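Local coordinates for hydrolase (Thermus thermophilus, PDB 1UFO), which probably acts as a hydrolase of the alpha/beta hydrolase fold, whose natural substrate is not established, at residues H39-L44 against F52-F57; G131-I136 against L176-S181; S138-K143 against M191-E196. All blocks are in the same frame, centred on the assembly; numbering follows the deposited sequence.

Interaction 1 (H39-L44 against F52-F57); sequences HILALL and FLLLAF
In the beta-alpha-beta unit made by strand 25-30, helix 37-42 and strand 52-56, Ile40 and Leu41 of the helix come down on Leu54 and Ala56 of the second strand. Leu41 does most of the touching. Its CG sits 3.6 Å from Ala56 CB, and both methyls press on that same carbon from the helix side, CD2 at 3.7 Å and CD1 at 3.9 Å. CD2 also reaches along the strand to Leu54 CB, 3.8 Å away; the Leu41 and Leu54 side chains pass alongside each other, pointing opposite ways. Ile40 adds just one methyl: CG2 rests 3.9 Å from Ala56 CB. Its other branch, with CG1 anti to the backbone N (chi1 -175°), carries CD1 away from the strand, and the side chain also packs on Ala29, His31 and Leu219. The strand alternates in the usual way. Leu54 and Ala56 turn to helix 37-42, whereas Leu53 and Leu55 go to the other face of the sheet and pack against helix 77-103. The small Ala56 lets the helix come close, with Leu41 CA only 6.9 Å from Ala56 CA. No hydrogen bond or charge links the two segments, and every residue that touches is buried. What holds helix to strand here is therefore hydrophobic burial and the fit of leucine methyls against a single alanine carbon.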
loop_
_atom_site.group_PDB
_atom_site.type_symbol
_atom_site.label_atom_id
_atom_site.label_comp_id
_atom_site.label_asym_id
_atom_site.label_seq_id
_atom_site.Cartn_x
_atom_site.Cartn_y
_atom_site.Cartn_z
ATOM N N HIS A 39 10.854 -16.868 12.588
ATOM C CA HIS A 39 11.271 -15.918 11.546
ATOM C C HIS A 39 10.082 -15.065 11.064
ATOM O O HIS A 39 10.194 -13.851 10.993
ATOM C CB HIS A 39 11.850 -16.691 10.354
ATOM C CG HIS A 39 12.432 -15.794 9.318
ATOM N ND1 HIS A 39 12.124 -15.912 7.980
ATOM C CD2 HIS A 39 13.294 -14.753 9.429
ATOM C CE1 HIS A 39 12.792 -14.983 7.305
ATOM N NE2 HIS A 39 13.514 -14.261 8.158
ATOM N N ILE A 40 8.953 -15.708 10.756
ATOM C CA ILE A 40 7.846 -14.881 10.209
ATOM C C ILE A 40 7.296 -13.898 11.283
ATOM O O ILE A 40 7.031 -12.729 10.957
ATOM C CB ILE A 40 6.735 -15.806 9.595
ATOM C CG1 ILE A 40 5.654 -14.943 8.928
ATOM C CG2 ILE A 40 6.046 -16.628 10.669
ATOM C CD1 ILE A 40 6.190 -14.264 7.728
ATOM N N LEU A 41 7.233 -14.273 12.570
ATOM C CA LEU A 41 6.722 -13.303 13.559
ATOM C C LEU A 41 7.729 -12.126 13.731
ATOM O O LEU A 41 7.306 -10.988 13.926
ATOM C CB LEU A 41 6.456 -13.969 14.896
ATOM C CG LEU A 41 5.280 -14.977 14.775
ATOM C CD1 LEU A 41 4.903 -15.336 16.222
ATOM C CD2 LEU A 41 4.059 -14.425 14.029
ATOM N N ALA A 42 9.035 -12.407 13.603
ATOM C CA ALA A 42 10.019 -11.349 13.754
ATOM C C ALA A 42 9.946 -10.314 12.615
ATOM O O ALA A 42 10.405 -9.209 12.808
ATOM C CB ALA A 42 11.441 -11.960 13.771
ATOM N N LEU A 43 9.359 -10.733 11.491
ATOM C CA LEU A 43 9.243 -9.805 10.330
ATOM C C LEU A 43 7.937 -8.981 10.438
ATOM O O LEU A 43 7.638 -8.215 9.464
ATOM C CB LEU A 43 9.242 -10.676 9.031
ATOM C CG LEU A 43 10.608 -11.361 8.725
ATOM C CD1 LEU A 43 10.387 -12.462 7.698
ATOM C CD2 LEU A 43 11.654 -10.343 8.331
ATOM N N LEU A 44 7.175 -9.101 11.513
ATOM C CA LEU A 44 5.952 -8.311 11.687
ATOM C C LEU A 44 6.117 -7.363 12.899
ATOM O O LEU A 44 5.335 -7.383 13.830
ATOM C CB LEU A 44 4.723 -9.208 11.870
ATOM C CG LEU A 44 4.525 -10.188 10.693
ATOM C CD1 LEU A 44 3.438 -11.192 10.971
ATOM C CD2 LEU A 44 4.178 -9.473 9.395
ATOM N N PHE A 52 -2.521 -6.860 17.960
ATOM C CA PHE A 52 -2.748 -8.160 17.278
ATOM C C PHE A 52 -2.064 -9.293 18.009
ATOM O O PHE A 52 -0.855 -9.223 18.319
ATOM C CB PHE A 52 -2.220 -8.076 15.819
ATOM C CG PHE A 52 -3.062 -7.185 14.964
ATOM C CD1 PHE A 52 -2.921 -5.801 15.002
ATOM C CD2 PHE A 52 -4.060 -7.750 14.137
ATOM C CE1 PHE A 52 -3.771 -4.994 14.222
ATOM C CE2 PHE A 52 -4.882 -6.960 13.381
ATOM C CZ PHE A 52 -4.733 -5.549 13.425
ATOM N N LEU A 53 -2.862 -10.326 18.375
ATOM C CA LEU A 53 -2.291 -11.502 18.983
ATOM C C LEU A 53 -1.751 -12.338 17.830
ATOM O O LEU A 53 -2.541 -12.867 17.009
ATOM C CB LEU A 53 -3.429 -12.219 19.782
ATOM C CG LEU A 53 -2.995 -13.319 20.736
ATOM C CD1 LEU A 53 -4.265 -13.640 21.577
ATOM C CD2 LEU A 53 -2.477 -14.548 20.002
ATOM N N LEU A 54 -0.446 -12.401 17.730
ATOM C CA LEU A 54 0.180 -13.152 16.610
ATOM C C LEU A 54 0.362 -14.587 16.958
ATOM O O LEU A 54 0.840 -14.932 18.049
ATOM C CB LEU A 54 1.550 -12.619 16.311
ATOM C CG LEU A 54 1.633 -11.082 16.244
ATOM C CD1 LEU A 54 3.159 -10.702 15.969
ATOM C CD2 LEU A 54 0.713 -10.528 15.153
ATOM N N LEU A 55 0.051 -15.438 16.000
ATOM C CA LEU A 55 0.245 -16.891 16.112
ATOM C C LEU A 55 1.033 -17.402 14.895
ATOM O O LEU A 55 0.747 -16.973 13.815
ATOM C CB LEU A 55 -1.104 -17.617 16.044
ATOM C CG LEU A 55 -2.089 -17.209 17.138
ATOM C CD1 LEU A 55 -3.452 -17.968 16.927
ATOM C CD2 LEU A 55 -1.594 -17.649 18.498
ATOM N N ALA A 56 1.973 -18.323 15.100
ATOM C CA ALA A 56 2.698 -18.931 13.968
ATOM C C ALA A 56 3.128 -20.314 14.382
ATOM O O ALA A 56 3.448 -20.543 15.558
ATOM C CB ALA A 56 3.919 -18.080 13.640
ATOM N N PHE A 57 3.095 -21.258 13.454
ATOM C CA PHE A 57 3.604 -22.570 13.782
ATOM C C PHE A 57 4.473 -23.023 12.633
ATOM O O PHE A 57 4.411 -22.446 11.522
ATOM C CB PHE A 57 2.474 -23.556 14.065
ATOM C CG PHE A 57 1.546 -23.831 12.877
ATOM C CD1 PHE A 57 1.752 -24.969 12.073
ATOM C CD2 PHE A 57 0.491 -22.938 12.559
ATOM C CE1 PHE A 57 0.893 -25.225 10.954
ATOM C CE2 PHE A 57 -0.373 -23.187 11.458
ATOM C CZ PHE A 57 -0.161 -24.340 10.662
#

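Interaction 2 (G131-I136 against L176-S181); sequences GVLAFI and LHLHGS
Ala134 and His177 lie side by side on neighbouring parallel strands, and the alanine CB sits squarely over the imidazole, 3.5 Å from the centroid of the His177 ring. On the opposite face of the sheet Phe135 and Leu178, each with CG anti to its own carbonyl carbon (chi1 -69° and -58°), run side by side, and Leu178 CD1 lies over one face of the Phe135 ring, toward its rim, 3.8 Å from Phe135 CE2. Next to them Leu133 CD2 meets Leu176 CD2 at 4.1 Å. Four backbone bonds set this register: Leu176 N to Val132 O, Ala134 N to Leu176 O (2.9 Å, nearly straight at 176°), Leu178 N to Ala134 O and Ile136 N to Leu178 O (2.8 Å). Further out, His177 NE2 is hydrogen-bonded to His120 NE2, and helix 188-198 packs on the same imidazole through Met191, Thr194 and Leu195. Replacing His177 with an alanine would remove the ring, and is likely to leave His120 NE2 without this partner and open a gap between the Ala134 methyl and that helix. His179 NE2 bonds to Val186 O, while helix 221-236 covers the leucine face through Phe230. The strands are the two ends of the unit strand 132-135, helix 153-160, strand 175-180, a beta-alpha-beta crossover in the parallel part of the alpha/beta hydrolase sheet.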
loop_
_atom_site.group_PDB
_atom_site.type_symbol
_atom_site.label_atom_id
_atom_site.label_comp_id
_atom_site.label_asym_id
_atom_site.label_seq_id
_atom_site.Cartn_x
_atom_site.Cartn_y
_atom_site.Cartn_z
ATOM N N GLY A 131 -9.456 -10.872 6.737
ATOM C CA GLY A 131 -8.607 -10.216 5.738
ATOM C C GLY A 131 -7.342 -11.029 5.656
ATOM O O GLY A 131 -7.035 -11.825 6.559
ATOM N N VAL A 132 -6.618 -10.871 4.548
ATOM C CA VAL A 132 -5.396 -11.671 4.348
ATOM C C VAL A 132 -4.292 -10.792 3.793
ATOM O O VAL A 132 -4.577 -9.961 2.898
ATOM C CB VAL A 132 -5.685 -12.747 3.244
ATOM C CG1 VAL A 132 -4.384 -13.517 2.899
ATOM C CG2 VAL A 132 -6.730 -13.790 3.785
ATOM N N LEU A 133 -3.067 -10.956 4.348
ATOM C CA LEU A 133 -1.877 -10.280 3.794
ATOM C C LEU A 133 -1.058 -11.376 3.110
ATOM O O LEU A 133 -0.708 -12.386 3.702
ATOM C CB LEU A 133 -0.992 -9.657 4.905
ATOM C CG LEU A 133 -1.756 -8.684 5.818
ATOM C CD1 LEU A 133 -0.735 -8.160 6.858
ATOM C CD2 LEU A 133 -2.250 -7.455 5.017
ATOM N N ALA A 134 -0.757 -11.182 1.815
ATOM C CA ALA A 134 0.044 -12.137 1.064
ATOM C C ALA A 134 1.332 -11.391 0.707
ATOM O O ALA A 134 1.384 -10.554 -0.207
ATOM C CB ALA A 134 -0.744 -12.557 -0.239
ATOM N N PHE A 135 2.393 -11.718 1.477
ATOM C CA PHE A 135 3.659 -11.071 1.273
ATOM C C PHE A 135 4.541 -11.899 0.333
ATOM O O PHE A 135 4.578 -13.108 0.443
ATOM C CB PHE A 135 4.431 -11.002 2.578
ATOM C CG PHE A 135 3.852 -10.091 3.597
ATOM C CD1 PHE A 135 3.000 -10.586 4.609
ATOM C CD2 PHE A 135 4.217 -8.717 3.635
ATOM C CE1 PHE A 135 2.537 -9.753 5.620
ATOM C CE2 PHE A 135 3.761 -7.887 4.637
ATOM C CZ PHE A 135 2.908 -8.390 5.659
ATOM N N ILE A 136 5.195 -11.201 -0.595
ATOM C CA ILE A 136 6.182 -11.793 -1.523
ATOM C C ILE A 136 5.793 -13.159 -2.099
ATOM O O ILE A 136 6.578 -14.097 -2.151
ATOM C CB ILE A 136 7.624 -11.819 -0.838
ATOM C CG1 ILE A 136 7.696 -12.834 0.335
ATOM C CG2 ILE A 136 7.958 -10.351 -0.383
ATOM C CD1 ILE A 136 9.201 -12.787 0.937
ATOM N N LEU A 176 -4.594 -8.346 0.392
ATOM C CA LEU A 176 -3.549 -7.398 -0.059
ATOM C C LEU A 176 -2.290 -8.157 -0.403
ATOM O O LEU A 176 -1.815 -8.915 0.436
ATOM C CB LEU A 176 -3.189 -6.362 1.062
ATOM C CG LEU A 176 -1.941 -5.565 0.818
ATOM C CD1 LEU A 176 -2.224 -4.713 -0.470
ATOM C CD2 LEU A 176 -1.685 -4.657 2.020
ATOM N N HIS A 177 -1.792 -8.002 -1.631
ATOM C CA HIS A 177 -0.521 -8.635 -2.016
ATOM C C HIS A 177 0.544 -7.536 -1.854
ATOM O O HIS A 177 0.371 -6.406 -2.319
ATOM C CB HIS A 177 -0.537 -9.137 -3.467
ATOM C CG HIS A 177 -0.742 -10.597 -3.603
ATOM N ND1 HIS A 177 0.312 -11.499 -3.545
ATOM C CD2 HIS A 177 -1.875 -11.360 -3.730
ATOM C CE1 HIS A 177 -0.172 -12.740 -3.645
ATOM N NE2 HIS A 177 -1.493 -12.669 -3.744
ATOM N N LEU A 178 1.635 -7.859 -1.139
ATOM C CA LEU A 178 2.715 -6.889 -0.926
ATOM C C LEU A 178 3.934 -7.523 -1.605
ATOM O O LEU A 178 4.239 -8.710 -1.377
ATOM C CB LEU A 178 3.014 -6.696 0.590
ATOM C CG LEU A 178 1.738 -6.225 1.306
ATOM C CD1 LEU A 178 1.011 -7.401 2.037
ATOM C CD2 LEU A 178 2.173 -5.155 2.372
ATOM N N HIS A 179 4.629 -6.764 -2.462
ATOM C CA HIS A 179 5.723 -7.364 -3.238
ATOM C C HIS A 179 6.839 -6.374 -3.510
ATOM O O HIS A 179 6.657 -5.171 -3.392
ATOM C CB HIS A 179 5.155 -7.733 -4.620
ATOM C CG HIS A 179 5.612 -9.046 -5.161
ATOM N ND1 HIS A 179 4.979 -10.236 -4.819
ATOM C CD2 HIS A 179 6.626 -9.388 -6.010
ATOM C CE1 HIS A 179 5.586 -11.252 -5.412
ATOM N NE2 HIS A 179 6.594 -10.766 -6.151
ATOM N N GLY A 180 8.000 -6.939 -3.855
ATOM C CA GLY A 180 9.150 -6.097 -4.228
ATOM C C GLY A 180 9.289 -6.168 -5.737
ATOM O O GLY A 180 9.207 -7.230 -6.349
ATOM N N SER A 181 9.556 -5.036 -6.378
ATOM C CA SER A 181 9.626 -5.071 -7.847
ATOM C C SER A 181 10.742 -5.919 -8.438
ATOM O O SER A 181 10.605 -6.355 -9.617
ATOM C CB SER A 181 9.729 -3.633 -8.393
ATOM O OG SER A 181 11.002 -3.060 -8.072
#

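Interaction 3 (S138-K143 against M191-E196); sequences SGFPMK and MEKTLE
Ser138 brings its OG to 3.1 Å from Thr194 OG1 of helix 188-198, and the same oxygen folds back on its own chain. With OG anti to the backbone N (chi1 169°), it accepts the N-H of Phe140 at 3.1 Å, which closes an ST turn. Gly139 supplies the polar link across the contact: its N-H points at Thr194 OG1, with N and OG1 2.9 Å apart and 164° at the hydrogen. Thr194 OG1 in turn gives its proton to Arg190 O one helical turn back, so the threonine hydroxyl is engaged as donor and acceptor at once, which fixes its rotation. Thr194 CG2 lies beside Gly139, 3.5 Å from its N, and a beta carbon at Gly139 would clash with that methyl. This loop follows strand 132-135, the place after the sixth core strand where many alpha/beta hydrolases carry inserted segments, and here it is fastened to the helix joining strands 175-180 and 207-212. Phe140 then lays its ring under Lys193. CE stands over the ring centre, 3.4 Å from the Phe140 centroid and almost on the normal, and the lysine side chain runs across the face, its direction at about a right angle to that of the Phe140 side chain. A bend at the last torsion (chi4 76°) keeps NZ over the same face, 4.3 Å from the Phe140 centroid, in a cation-pi contact at the exposed border. Thr194 OG1 comes to the edge of the ring instead, 3.7 Å from Phe140 CD1. Pro162 and Ala164 also pack on the Phe140 side chain. Just beyond, Pro141 O accepts a hydrogen bond from Arg190 NH1, a further tie from the loop to helix 188-198.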
loop_
_atom_site.group_PDB
_atom_site.type_symbol
_atom_site.label_atom_id
_atom_site.label_comp_id
_atom_site.label_asym_id
_atom_site.label_seq_id
_atom_site.Cartn_x
_atom_site.Cartn_y
_atom_site.Cartn_z
ATOM N N SER A 138 2.325 -15.484 -4.376
ATOM C CA SER A 138 1.435 -15.635 -5.516
ATOM C C SER A 138 0.392 -16.709 -5.263
ATOM O O SER A 138 0.578 -17.575 -4.365
ATOM C CB SER A 138 2.320 -16.030 -6.704
ATOM O OG SER A 138 1.546 -16.448 -7.833
ATOM N N GLY A 139 -0.707 -16.602 -6.006
ATOM C CA GLY A 139 -1.815 -17.552 -5.961
ATOM C C GLY A 139 -1.691 -18.702 -6.976
ATOM O O GLY A 139 -2.605 -19.506 -7.099
ATOM N N PHE A 140 -0.593 -18.724 -7.702
ATOM C CA PHE A 140 -0.275 -19.777 -8.606
ATOM C C PHE A 140 0.988 -20.427 -8.124
ATOM O O PHE A 140 1.878 -19.770 -7.587
ATOM C CB PHE A 140 0.017 -19.266 -10.027
ATOM C CG PHE A 140 -1.201 -18.763 -10.752
ATOM C CD1 PHE A 140 -1.702 -17.457 -10.564
ATOM C CD2 PHE A 140 -1.878 -19.621 -11.602
ATOM C CE1 PHE A 140 -2.889 -17.053 -11.231
ATOM C CE2 PHE A 140 -3.039 -19.226 -12.262
ATOM C CZ PHE A 140 -3.558 -17.962 -12.090
ATOM N N PRO A 141 1.116 -21.758 -8.352
ATOM C CA PRO A 141 2.336 -22.462 -7.954
ATOM C C PRO A 141 3.443 -22.051 -8.916
ATOM O O PRO A 141 3.171 -21.524 -9.984
ATOM C CB PRO A 141 1.995 -23.938 -8.092
ATOM C CG PRO A 141 1.012 -23.935 -9.248
ATOM C CD PRO A 141 0.132 -22.663 -8.975
HETATM N N MSE A 142 4.664 -22.187 -8.447
HETATM C CA MSE A 142 5.784 -21.781 -9.275
HETATM C C MSE A 142 5.812 -22.429 -10.622
HETATM O O MSE A 142 5.321 -23.521 -10.868
HETATM C CB MSE A 142 7.109 -22.068 -8.545
HETATM C CG MSE A 142 7.427 -23.579 -8.428
HETATM SE SE MSE A 142 9.093 -23.885 -7.471
HETATM C CE MSE A 142 8.397 -24.094 -5.760
ATOM N N LYS A 143 6.425 -21.719 -11.550
ATOM C CA LYS A 143 6.600 -22.293 -12.870
ATOM C C LYS A 143 7.394 -23.580 -12.677
ATOM O O LYS A 143 8.399 -23.579 -11.991
ATOM C CB LYS A 143 7.361 -21.260 -13.705
ATOM C CG LYS A 143 6.841 -19.872 -13.324
ATOM C CD LYS A 143 7.034 -18.767 -14.365
ATOM C CE LYS A 143 7.193 -17.379 -13.644
ATOM N NZ LYS A 143 8.428 -17.347 -12.860
HETATM N N MSE A 191 2.565 -12.266 -9.266
HETATM C CA MSE A 191 1.647 -11.606 -8.372
HETATM C C MSE A 191 0.607 -10.864 -9.187
HETATM O O MSE A 191 -0.558 -10.910 -8.917
HETATM C CB MSE A 191 2.409 -10.630 -7.475
HETATM C CG MSE A 191 1.465 -9.876 -6.463
HETATM SE SE MSE A 191 0.611 -8.299 -7.201
HETATM C CE MSE A 191 2.044 -7.329 -6.640
ATOM N N GLU A 192 1.031 -10.234 -10.289
ATOM C CA GLU A 192 0.035 -9.499 -11.092
ATOM C C GLU A 192 -0.998 -10.505 -11.757
ATOM O O GLU A 192 -2.206 -10.198 -11.828
ATOM C CB GLU A 192 0.816 -8.693 -12.171
ATOM C CG GLU A 192 1.506 -7.474 -11.539
ATOM C CD GLU A 192 2.555 -6.733 -12.473
ATOM O OE1 GLU A 192 3.309 -7.382 -13.285
ATOM O OE2 GLU A 192 2.676 -5.490 -12.383
ATOM N N LYS A 193 -0.481 -11.658 -12.165
ATOM C CA LYS A 193 -1.310 -12.709 -12.789
ATOM C C LYS A 193 -2.303 -13.199 -11.736
ATOM O O LYS A 193 -3.468 -13.513 -12.040
ATOM C CB LYS A 193 -0.441 -13.859 -13.214
ATOM C CG LYS A 193 -1.115 -15.044 -13.872
ATOM C CD LYS A 193 -0.029 -16.066 -13.987
ATOM C CE LYS A 193 -0.508 -17.455 -14.086
ATOM N NZ LYS A 193 -1.018 -17.651 -15.468
ATOM N N THR A 194 -1.837 -13.236 -10.478
ATOM C CA THR A 194 -2.794 -13.648 -9.427
ATOM C C THR A 194 -3.979 -12.665 -9.311
ATOM O O THR A 194 -5.175 -13.020 -9.277
ATOM C CB THR A 194 -2.036 -13.698 -8.072
ATOM O OG1 THR A 194 -1.062 -14.715 -8.149
ATOM C CG2 THR A 194 -2.957 -14.026 -6.889
ATOM N N LEU A 195 -3.655 -11.370 -9.231
ATOM C CA LEU A 195 -4.672 -10.376 -9.080
ATOM C C LEU A 195 -5.580 -10.286 -10.293
ATOM O O LEU A 195 -6.713 -10.069 -10.142
ATOM C CB LEU A 195 -4.044 -9.018 -8.776
ATOM C CG LEU A 195 -4.027 -8.630 -7.280
ATOM C CD1 LEU A 195 -3.465 -9.618 -6.360
ATOM C CD2 LEU A 195 -3.224 -7.405 -7.215
ATOM N N GLU A 196 -5.037 -10.464 -11.476
ATOM C CA GLU A 196 -5.850 -10.382 -12.666
ATOM C C GLU A 196 -6.808 -11.574 -12.732
ATOM O O GLU A 196 -7.971 -11.421 -13.163
ATOM C CB GLU A 196 -4.959 -10.340 -13.909
ATOM C CG GLU A 196 -5.880 -10.210 -15.190
ATOM C CD GLU A 196 -6.941 -9.060 -15.062
ATOM O OE1 GLU A 196 -6.539 -7.913 -14.765
ATOM O OE2 GLU A 196 -8.181 -9.298 -15.224
#

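Interactions 1 and 2 belong to one sheet, their centres 15 Å apart, and meet where Leu44 CD2 lies 4.1 Å from Phe135 CZ. Interactions 2 and 3 are closer, 11 Å between centres, and share a boundary: His177 ND1 is 3.5 Å from Met191 CG, and His177 CD2 is 3.5 Å from Leu195 CD1. Interactions 1 and 3 lie on opposite sides of the chain's centre, about 13 Å apart at their nearest atoms. The probable active site, a likely triad of Ser113, Asp183 and His217, is touched by interaction 2: Ile136 contacts the presumed nucleophile elbow and His179 the presumed triad, while Ile40 of interaction 1 lies near the elbow without touching it.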